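Local coordinates for protein glycoside hydrolase family 43 (Halothermothrix orenii, PDB 4QQS) that hydrolyses glycosidic bonds as a thermostable family 43 enzyme with alpha-L-arabinofuranosidase activity, built as a five-bladed beta-propeller, at residues V20-L29 against V41-E51; T4-I12 against T305-R313. All blocks are in the same frame, centred on the assembly; numbering follows the deposited sequence. Where two conformers were deposited one is given.

Interaction 1 lies inside one propeller blade and is mostly buried: two neighbouring strands of a four-stranded antiparallel sheet are joined by regular backbone bonds, with Y27, L29 and the tryptophans on one face and the R26-E43 salt bridge beside Y28 on the other. Interaction 2 is nearer the surface and joins two irregular segments from the ends of the chain, 293 residues apart in sequence; a single two-bond bridge is supplemented by a side-chain amide bond, a shared water and proline packing. Along the chain, 20-29 and 41-51 both fall within the loop that 4-12 and 305-313 close. The two contacts also touch, I12 packing on L29 and W42, and P312 on V48.

Interaction 1 (V20-L29 against V41-E51); sequences VLKHESRYYL and VWESPNLVDWE
E43 swings CG away from its own N (chi1 -172°) and runs out extended beside Y28, while R26, bent at chi2 and chi3, folds back to meet it. The salt bridge runs from R26 NH2 to E43 OE2 at 2.9 Å, with guanidinium and carboxylate planes 84° apart, so the two groups meet nearly perpendicular. P45 CB lies over the rim of one guanidinium face, 3.5 Å from R26 NH1, an apolar contact for the flat cation that E43 OE2 approaches obliquely. The other oxygen, E43 OE1, pairs with K53 and accepts from a water that also bonds Y28 OH, so this acid pairs with two cations and reaches the tyrosine through the water.

On the opposite face of the sheet, Y27 lays its ring under L47, whose CG stands 3.8 Å from the ring centroid in a CH-pi contact, while Y27 OH reaches the backbone oxygen of V261. L29 meets two indoles: its CB lies 3.5 Å from W50 CZ3, and its CD2, over the W50 face, is also 3.7 Å from W42 CE3. Leucine suits the place because its CB and one methyl together touch both rings.

Beneath these side chains, Y27 and S44 exchange two backbone bonds, as do L29 and W42, the straightest being L29 N to W42 O at 2.8 Å. Beyond the strand, S44 OG accepts from N46 N in an ST turn and donates to D49 O, while N46 OD1 takes the N-H groups of V48 and D49, forming an Asx turn with the first. Strands 26-32 and 38-44 thus form an antiparallel beta hairpin, the central pair of a four-stranded propeller blade.

Interaction 2 (T4-I12 against T305-R313); sequences TYTNPVGGI and TRSPQPGPR
Water 3 is held by three groups from both segments: it accepts from N7 N at 2.9 Å and donates to T305 OG1 and S307 O. It thereby bridges the two segments where direct backbone pairing has ended. Next to it, the amide of N7 gives a hydrogen bond from ND2 to T305 O at 3.1 Å, arriving from above the carbonyl plane; ND2 also bonds I289 O, so this amide nitrogen has acceptors on both T305 and the neighbouring strand.

Direct pairing is confined to a single antiparallel bridge, in which Q309 N donates to Y5 O at 2.8 Å and Y5 N donates to Q309 O at 2.9 Å. The Y5 side chain, with CG between the backbone N and the carbonyl carbon (chi1 75°), brings one ring face under Q309 CB, 3.8 Å from the centroid, a CH-pi contact. P308 and P310 flank Q309 at positions whose backbone N points away from 4-12, so they cost this bridge no hydrogen bond. Farther along, P8 CG lies over the guanidinium of R306, 3.8 Å from CZ.

The two chain ends together lie against the last four-stranded sheet. Y5 OH and T305 OG1 both bond D290 of strand 285-295, R306 and P8 also touch that strand, and Y5 and P312 pack on F269 of strand 268-275.

Interaction 1 (V20-L29 against V41-E51)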
loop_
_atom_site.group_PDB
_atom_site.type_symbol
_atom_site.label_atom_id
_atom_site.label_comp_id
_atom_site.label_asym_id
_atom_site.label_seq_id
_atom_site.Cartn_x
_atom_site.Cartn_y
_atom_site.Cartn_z
ATOM N N VAL A 20 -5.247 -3.237 4.593
ATOM C CA VAL A 20 -6.212 -4.089 5.268
ATOM C C VAL A 20 -6.130 -5.505 4.758
ATOM O O VAL A 20 -6.180 -5.739 3.552
ATOM C CB VAL A 20 -7.647 -3.566 5.133
ATOM C CG1 VAL A 20 -8.652 -4.566 5.699
ATOM C CG2 VAL A 20 -7.766 -2.221 5.819
ATOM N N LEU A 21 -6.044 -6.438 5.701
ATOM C CA LEU A 21 -6.191 -7.859 5.428
ATOM C C LEU A 21 -7.447 -8.381 6.104
ATOM O O LEU A 21 -7.687 -8.148 7.278
ATOM C CB LEU A 21 -4.989 -8.642 5.944
ATOM C CG LEU A 21 -5.038 -10.140 5.620
ATOM C CD1 LEU A 21 -5.061 -10.407 4.101
ATOM C CD2 LEU A 21 -3.874 -10.848 6.267
ATOM N N LYS A 22 -8.264 -9.081 5.333
ATOM C CA LYS A 22 -9.400 -9.827 5.877
ATOM C C LYS A 22 -8.968 -11.252 6.181
ATOM O O LYS A 22 -8.388 -11.910 5.325
ATOM C CB LYS A 22 -10.558 -9.837 4.881
ATOM C CG LYS A 22 -11.832 -10.422 5.472
ATOM C CD LYS A 22 -12.967 -10.462 4.487
ATOM C CE LYS A 22 -14.210 -11.008 5.143
ATOM N NZ LYS A 22 -15.353 -11.115 4.192
ATOM N N HIS A 23 -9.232 -11.707 7.406
ATOM C CA HIS A 23 -8.917 -13.074 7.801
ATOM C C HIS A 23 -9.968 -13.570 8.788
ATOM O O HIS A 23 -10.204 -12.934 9.809
ATOM C CB HIS A 23 -7.533 -13.173 8.451
ATOM C CG HIS A 23 -7.054 -14.583 8.587
ATOM N ND1 HIS A 23 -7.022 -15.264 9.786
ATOM C CD2 HIS A 23 -6.614 -15.454 7.648
ATOM C CE1 HIS A 23 -6.561 -16.486 9.580
ATOM N NE2 HIS A 23 -6.311 -16.627 8.291
ATOM N N GLU A 24 -10.588 -14.710 8.485
ATOM C CA GLU A 24 -11.558 -15.355 9.376
ATOM C C GLU A 24 -12.591 -14.360 9.909
ATOM O O GLU A 24 -12.834 -14.252 11.102
ATOM C CB GLU A 24 -10.837 -16.131 10.492
ATOM C CG GLU A 24 -10.005 -17.280 9.908
ATOM C CD GLU A 24 -9.393 -18.217 10.931
ATOM O OE1 GLU A 24 -9.249 -17.822 12.109
ATOM O OE2 GLU A 24 -9.038 -19.352 10.539
ATOM N N SER A 25 -13.169 -13.609 8.981
ATOM C CA SER A 25 -14.308 -12.715 9.244
ATOM C C SER A 25 -13.949 -11.469 10.061
ATOM O O SER A 25 -14.831 -10.766 10.567
ATOM C CB SER A 25 -15.471 -13.470 9.900
ATOM O OG SER A 25 -15.912 -14.532 9.073
ATOM N N ARG A 26 -12.658 -11.187 10.166
ATOM C CA ARG A 26 -12.190 -9.983 10.821
ATOM C C ARG A 26 -11.258 -9.255 9.858
ATOM O O ARG A 26 -10.631 -9.870 8.993
ATOM C CB ARG A 26 -11.444 -10.324 12.111
ATOM C CG ARG A 26 -12.197 -11.209 13.080
ATOM C CD ARG A 26 -13.445 -10.561 13.593
ATOM N NE ARG A 26 -13.196 -9.272 14.225
ATOM C CZ ARG A 26 -14.081 -8.625 14.979
ATOM N NH1 ARG A 26 -15.283 -9.150 15.219
ATOM N NH2 ARG A 26 -13.756 -7.446 15.498
ATOM N N TYR A 27 -11.185 -7.944 10.029
ATOM C CA TYR A 27 -10.306 -7.089 9.255
ATOM C C TYR A 27 -9.226 -6.518 10.138
ATOM O O TYR A 27 -9.491 -6.071 11.248
ATOM C CB TYR A 27 -11.099 -5.951 8.628
ATOM C CG TYR A 27 -12.162 -6.411 7.665
ATOM C CD1 TYR A 27 -13.439 -6.712 8.102
ATOM C CD2 TYR A 27 -11.877 -6.562 6.318
ATOM C CE1 TYR A 27 -14.420 -7.135 7.223
ATOM C CE2 TYR A 27 -12.844 -6.972 5.418
ATOM C CZ TYR A 27 -14.118 -7.268 5.881
ATOM O OH TYR A 27 -15.123 -7.674 5.026
ATOM N N TYR A 28 -8.016 -6.506 9.593
ATOM C CA TYR A 28 -6.834 -6.006 10.287
ATOM C C TYR A 28 -6.198 -4.936 9.427
ATOM O O TYR A 28 -5.839 -5.193 8.279
ATOM C CB TYR A 28 -5.843 -7.141 10.559
ATOM C CG TYR A 28 -6.492 -8.224 11.374
ATOM C CD1 TYR A 28 -6.540 -8.136 12.755
ATOM C CD2 TYR A 28 -7.110 -9.312 10.767
ATOM C CE1 TYR A 28 -7.155 -9.107 13.512
ATOM C CE2 TYR A 28 -7.743 -10.287 11.513
ATOM C CZ TYR A 28 -7.762 -10.186 12.891
ATOM O OH TYR A 28 -8.387 -11.171 13.640
ATOM N N LEU A 29 -6.117 -3.732 9.982
ATOM C CA LEU A 29 -5.518 -2.592 9.331
ATOM C C LEU A 29 -4.153 -2.340 9.934
ATOM O O LEU A 29 -4.026 -2.209 11.144
ATOM C CB LEU A 29 -6.409 -1.367 9.555
ATOM C CG LEU A 29 -5.786 0.020 9.340
ATOM C CD1 LEU A 29 -5.624 0.223 7.886
ATOM C CD2 LEU A 29 -6.625 1.123 9.932
ATOM N N VAL A 41 -1.718 -1.837 14.626
ATOM C CA VAL A 41 -2.784 -2.604 14.001
ATOM C C VAL A 41 -4.117 -2.224 14.648
ATOM O O VAL A 41 -4.192 -2.021 15.859
ATOM C CB VAL A 41 -2.518 -4.131 14.072
ATOM C CG1 VAL A 41 -2.372 -4.615 15.511
ATOM C CG2 VAL A 41 -3.583 -4.912 13.308
ATOM N N TRP A 42 -5.141 -2.101 13.804
ATOM C CA TRP A 42 -6.512 -1.872 14.226
ATOM C C TRP A 42 -7.356 -3.030 13.699
ATOM O O TRP A 42 -7.069 -3.599 12.639
ATOM C CB TRP A 42 -7.062 -0.564 13.661
ATOM C CG TRP A 42 -6.384 0.708 14.083
ATOM C CD1 TRP A 42 -6.874 1.621 14.971
ATOM C CD2 TRP A 42 -5.125 1.239 13.626
ATOM N NE1 TRP A 42 -6.014 2.682 15.088
ATOM C CE2 TRP A 42 -4.934 2.477 14.276
ATOM C CE3 TRP A 42 -4.156 0.806 12.712
ATOM C CZ2 TRP A 42 -3.817 3.274 14.060
ATOM C CZ3 TRP A 42 -3.049 1.612 12.498
ATOM C CH2 TRP A 42 -2.892 2.825 13.167
ATOM N N GLU A 43 -8.418 -3.356 14.425
ATOM C CA GLU A 43 -9.299 -4.446 14.044
ATOM C C GLU A 43 -10.727 -3.942 13.837
ATOM O O GLU A 43 -11.184 -3.026 14.537
ATOM C CB GLU A 43 -9.279 -5.530 15.119
ATOM C CG GLU A 43 -10.012 -6.793 14.720
ATOM C CD GLU A 43 -10.056 -7.831 15.821
ATOM O OE1 GLU A 43 -9.025 -8.039 16.483
ATOM O OE2 GLU A 43 -11.127 -8.440 16.020
ATOM N N SER A 44 -11.443 -4.561 12.895
ATOM C CA SER A 44 -12.845 -4.245 12.629
ATOM C C SER A 44 -13.591 -5.489 12.176
ATOM O O SER A 44 -13.028 -6.336 11.496
ATOM C CB SER A 44 -12.922 -3.211 11.505
ATOM O OG SER A 44 -14.258 -2.947 11.119
ATOM N N PRO A 45 -14.893 -5.574 12.483
ATOM C CA PRO A 45 -15.708 -6.656 11.926
ATOM C C PRO A 45 -16.370 -6.257 10.609
ATOM O O PRO A 45 -16.951 -7.111 9.930
ATOM C CB PRO A 45 -16.780 -6.856 13.000
ATOM C CG PRO A 45 -16.993 -5.490 13.537
ATOM C CD PRO A 45 -15.615 -4.841 13.536
ATOM N N ASN A 46 -16.333 -4.976 10.259
ATOM C CA ASN A 46 -17.212 -4.471 9.202
ATOM C C ASN A 46 -16.627 -3.384 8.291
ATOM O O ASN A 46 -17.338 -2.884 7.428
ATOM C CB ASN A 46 -18.526 -3.969 9.818
ATOM C CG ASN A 46 -18.316 -2.842 10.812
ATOM O OD1 ASN A 46 -17.226 -2.280 10.904
ATOM N ND2 ASN A 46 -19.353 -2.517 11.575
ATOM N N LEU A 47 -15.352 -3.056 8.489
ATOM C CA LEU A 47 -14.610 -2.011 7.756
ATOM C C LEU A 47 -14.948 -0.585 8.181
ATOM O O LEU A 47 -14.320 0.367 7.710
ATOM C CB LEU A 47 -14.735 -2.156 6.233
ATOM C CG LEU A 47 -14.056 -3.373 5.617
ATOM C CD1 LEU A 47 -14.532 -3.577 4.188
ATOM C CD2 LEU A 47 -12.545 -3.229 5.660
ATOM N N VAL A 48 -15.910 -0.445 9.095
ATOM C CA VAL A 48 -16.423 0.867 9.490
ATOM C C VAL A 48 -15.997 1.243 10.910
ATOM O O VAL A 48 -15.495 2.344 11.153
ATOM C CB VAL A 48 -17.952 0.899 9.375
ATOM C CG1 VAL A 48 -18.495 2.260 9.786
ATOM C CG2 VAL A 48 -18.370 0.576 7.947
ATOM N N ASP A 49 -16.202 0.320 11.843
ATOM C CA ASP A 49 -15.865 0.535 13.247
ATOM C C ASP A 49 -14.510 -0.098 13.517
ATOM O O ASP A 49 -14.324 -1.285 13.265
ATOM C CB ASP A 49 -16.932 -0.103 14.137
ATOM C CG ASP A 49 -18.326 0.368 13.789
ATOM O OD1 ASP A 49 -18.524 1.597 13.713
ATOM O OD2 ASP A 49 -19.210 -0.487 13.562
ATOM N N TRP A 50 -13.568 0.703 14.013
ATOM C CA TRP A 50 -12.178 0.277 14.178
ATOM C C TRP A 50 -11.704 0.455 15.605
ATOM O O TRP A 50 -12.011 1.468 16.248
ATOM C CB TRP A 50 -11.245 1.076 13.262
ATOM C CG TRP A 50 -11.480 0.776 11.824
ATOM C CD1 TRP A 50 -12.295 1.453 10.973
ATOM C CD2 TRP A 50 -10.904 -0.302 11.064
ATOM N NE1 TRP A 50 -12.268 0.871 9.730
ATOM C CE2 TRP A 50 -11.425 -0.211 9.765
ATOM C CE3 TRP A 50 -10.016 -1.342 11.361
ATOM C CZ2 TRP A 50 -11.068 -1.104 8.755
ATOM C CZ3 TRP A 50 -9.686 -2.237 10.376
ATOM C CH2 TRP A 50 -10.211 -2.115 9.083
ATOM N N GLU A 51 -10.949 -0.535 16.089
ATOM C CA GLU A 51 -10.384 -0.483 17.432
ATOM C C GLU A 51 -8.870 -0.700 17.359
ATOM O O GLU A 51 -8.387 -1.648 16.741
ATOM C CB GLU A 51 -11.082 -1.464 18.372
ATOM C CG GLU A 51 -10.961 -2.899 17.990
ATOM C CD GLU A 51 -11.686 -3.834 18.942
ATOM O OE1 GLU A 51 -11.912 -3.475 20.122
ATOM O OE2 GLU A 51 -12.025 -4.945 18.501
HETATM O O HOH W 1 -16.949 -9.685 9.151
HETATM O O HOH W 2 -8.504 -10.786 16.336
#

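Interaction 2 (T4-I12 against T305-R313)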
loop_
_atom_site.group_PDB
_atom_site.type_symbol
_atom_site.label_atom_id
_atom_site.label_comp_id
_atom_site.label_asym_id
_atom_site.label_seq_id
_atom_site.Cartn_x
_atom_site.Cartn_y
_atom_site.Cartn_z
ATOM N N THR A 4 -24.931 2.549 7.667
ATOM C CA THR A 4 -24.100 3.348 6.765
ATOM C C THR A 4 -22.701 3.615 7.314
ATOM O O THR A 4 -22.404 3.292 8.462
ATOM C CB THR A 4 -24.735 4.723 6.504
ATOM O OG1 THR A 4 -24.780 5.464 7.732
ATOM C CG2 THR A 4 -26.141 4.566 5.941
ATOM N N TYR A 5 -21.853 4.220 6.483
ATOM C CA TYR A 5 -20.565 4.751 6.932
ATOM C C TYR A 5 -20.350 6.152 6.366
ATOM O O TYR A 5 -20.894 6.499 5.318
ATOM C CB TYR A 5 -19.394 3.830 6.550
ATOM C CG TYR A 5 -18.986 3.867 5.089
ATOM C CD1 TYR A 5 -18.058 4.788 4.626
ATOM C CD2 TYR A 5 -19.511 2.958 4.172
ATOM C CE1 TYR A 5 -17.671 4.809 3.290
ATOM C CE2 TYR A 5 -19.126 2.970 2.842
ATOM C CZ TYR A 5 -18.205 3.904 2.408
ATOM O OH TYR A 5 -17.830 3.906 1.084
ATOM N N THR A 6 -19.542 6.950 7.061
ATOM C CA THR A 6 -19.106 8.249 6.566
ATOM C C THR A 6 -17.604 8.314 6.744
ATOM O O THR A 6 -17.105 8.136 7.853
ATOM C CB THR A 6 -19.768 9.414 7.337
ATOM O OG1 THR A 6 -21.194 9.324 7.229
ATOM C CG2 THR A 6 -19.332 10.760 6.790
ATOM N N ASN A 7 -16.888 8.556 5.653
ATOM C CA ASN A 7 -15.455 8.747 5.734
ATOM C C ASN A 7 -15.132 10.035 6.469
ATOM O O ASN A 7 -15.921 10.975 6.443
ATOM C CB ASN A 7 -14.848 8.821 4.334
ATOM C CG ASN A 7 -14.697 7.472 3.687
ATOM O OD1 ASN A 7 -14.287 6.499 4.330
ATOM N ND2 ASN A 7 -14.992 7.408 2.396
ATOM N N PRO A 8 -13.957 10.099 7.100
ATOM C CA PRO A 8 -12.984 9.012 7.251
ATOM C C PRO A 8 -13.439 7.984 8.295
ATOM O O PRO A 8 -13.831 8.364 9.383
ATOM C CB PRO A 8 -11.724 9.739 7.745
ATOM C CG PRO A 8 -11.939 11.174 7.391
ATOM C CD PRO A 8 -13.404 11.385 7.557
ATOM N N VAL A 9 -13.375 6.695 7.985
ATOM C CA VAL A 9 -13.884 5.667 8.884
ATOM C C VAL A 9 -12.908 5.360 10.013
ATOM O O VAL A 9 -11.705 5.191 9.782
ATOM C CB VAL A 9 -14.270 4.361 8.151
ATOM C CG1 VAL A 9 -15.460 4.595 7.248
ATOM C CG2 VAL A 9 -13.093 3.781 7.386
ATOM N N GLY A 10 -13.428 5.305 11.234
ATOM C CA GLY A 10 -12.638 4.915 12.381
ATOM C C GLY A 10 -11.968 6.057 13.113
ATOM O O GLY A 10 -11.435 5.857 14.211
ATOM N N GLY A 11 -11.941 7.240 12.503
ATOM C CA GLY A 11 -11.303 8.386 13.115
ATOM C C GLY A 11 -9.828 8.168 13.382
ATOM O O GLY A 11 -9.284 8.668 14.367
ATOM N N ILE A 12 -9.181 7.420 12.500
ATOM C CA ILE A 12 -7.782 7.093 12.659
ATOM C C ILE A 12 -6.948 8.145 11.948
ATOM O O ILE A 12 -7.014 8.267 10.730
ATOM C CB ILE A 12 -7.480 5.713 12.062
ATOM C CG1 ILE A 12 -8.306 4.632 12.761
ATOM C CG2 ILE A 12 -6.001 5.396 12.181
ATOM C CD1 ILE A 12 -8.308 3.325 12.023
ATOM N N THR A 305 -15.768 9.696 -1.219
ATOM C CA THR A 305 -16.970 10.187 -0.558
ATOM C C THR A 305 -16.677 10.715 0.835
ATOM O O THR A 305 -15.740 10.286 1.510
ATOM C CB THR A 305 -18.050 9.101 -0.418
ATOM O OG1 THR A 305 -17.603 8.087 0.487
ATOM C CG2 THR A 305 -18.412 8.503 -1.750
ATOM N N ARG A 306 -17.522 11.655 1.257
ATOM C CA ARG A 306 -17.531 12.168 2.625
ATOM C C ARG A 306 -18.955 12.430 3.080
ATOM O O ARG A 306 -19.217 13.403 3.772
ATOM C CB ARG A 306 -16.754 13.475 2.711
ATOM C CG ARG A 306 -15.286 13.288 2.658
ATOM C CD ARG A 306 -14.793 12.747 3.952
ATOM N NE ARG A 306 -13.803 13.641 4.538
ATOM C CZ ARG A 306 -12.487 13.473 4.454
ATOM N NH1 ARG A 306 -11.964 12.431 3.803
ATOM N NH2 ARG A 306 -11.681 14.346 5.037
ATOM N N SER A 307 -19.868 11.571 2.662
ATOM C CA SER A 307 -21.265 11.639 3.058
ATOM C C SER A 307 -21.702 10.210 3.329
ATOM O O SER A 307 -21.017 9.279 2.930
ATOM C CB SER A 307 -22.104 12.243 1.939
ATOM O OG SER A 307 -21.973 11.495 0.745
ATOM N N PRO A 308 -22.838 10.023 4.006
ATOM C CA PRO A 308 -23.246 8.660 4.362
ATOM C C PRO A 308 -23.430 7.729 3.158
ATOM O O PRO A 308 -24.137 8.078 2.205
ATOM C CB PRO A 308 -24.577 8.880 5.083
ATOM C CG PRO A 308 -24.465 10.252 5.638
ATOM C CD PRO A 308 -23.721 11.034 4.609
ATOM N N GLN A 309 -22.807 6.557 3.230
ATOM C CA GLN A 309 -22.865 5.553 2.174
ATOM C C GLN A 309 -23.407 4.266 2.761
ATOM O O GLN A 309 -23.209 4.007 3.942
ATOM C CB GLN A 309 -21.467 5.257 1.633
ATOM C CG GLN A 309 -20.730 6.454 1.099
ATOM C CD GLN A 309 -21.395 7.071 -0.097
ATOM O OE1 GLN A 309 -21.696 6.393 -1.082
ATOM N NE2 GLN A 309 -21.635 8.376 -0.024
ATOM N N PRO A 310 -24.051 3.429 1.930
ATOM C CA PRO A 310 -24.469 2.114 2.421
ATOM C C PRO A 310 -23.287 1.338 2.986
ATOM O O PRO A 310 -22.197 1.327 2.407
ATOM C CB PRO A 310 -25.027 1.428 1.170
ATOM C CG PRO A 310 -25.462 2.549 0.295
ATOM C CD PRO A 310 -24.448 3.633 0.528
ATOM N N GLY A 311 -23.496 0.710 4.134
ATOM C CA GLY A 311 -22.443 -0.047 4.779
ATOM C C GLY A 311 -21.904 -1.153 3.885
ATOM O O GLY A 311 -22.628 -1.662 3.038
ATOM N N PRO A 312 -20.628 -1.528 4.058
ATOM C CA PRO A 312 -20.104 -2.668 3.303
ATOM C C PRO A 312 -21.024 -3.879 3.445
ATOM O O PRO A 312 -21.438 -4.203 4.556
ATOM C CB PRO A 312 -18.732 -2.900 3.951
ATOM C CG PRO A 312 -18.321 -1.539 4.411
ATOM C CD PRO A 312 -19.596 -0.915 4.916
ATOM N N ARG A 313 -21.371 -4.513 2.330
ATOM C CA ARG A 313 -22.417 -5.531 2.335
ATOM C C ARG A 313 -22.076 -6.684 3.262
ATOM O O ARG A 313 -20.969 -7.217 3.260
ATOM C CB ARG A 313 -22.704 -6.035 0.918
ATOM C CG ARG A 313 -23.525 -5.043 0.069
ATOM C CD ARG A 313 -23.603 -5.444 -1.407
ATOM N NE ARG A 313 -23.880 -6.862 -1.465
ATOM C CZ ARG A 313 -25.069 -7.427 -1.370
ATOM N NH1 ARG A 313 -26.175 -6.698 -1.411
ATOM N NH2 ARG A 313 -25.127 -8.741 -1.298
HETATM O O HOH W 3 -18.260 8.804 3.096
#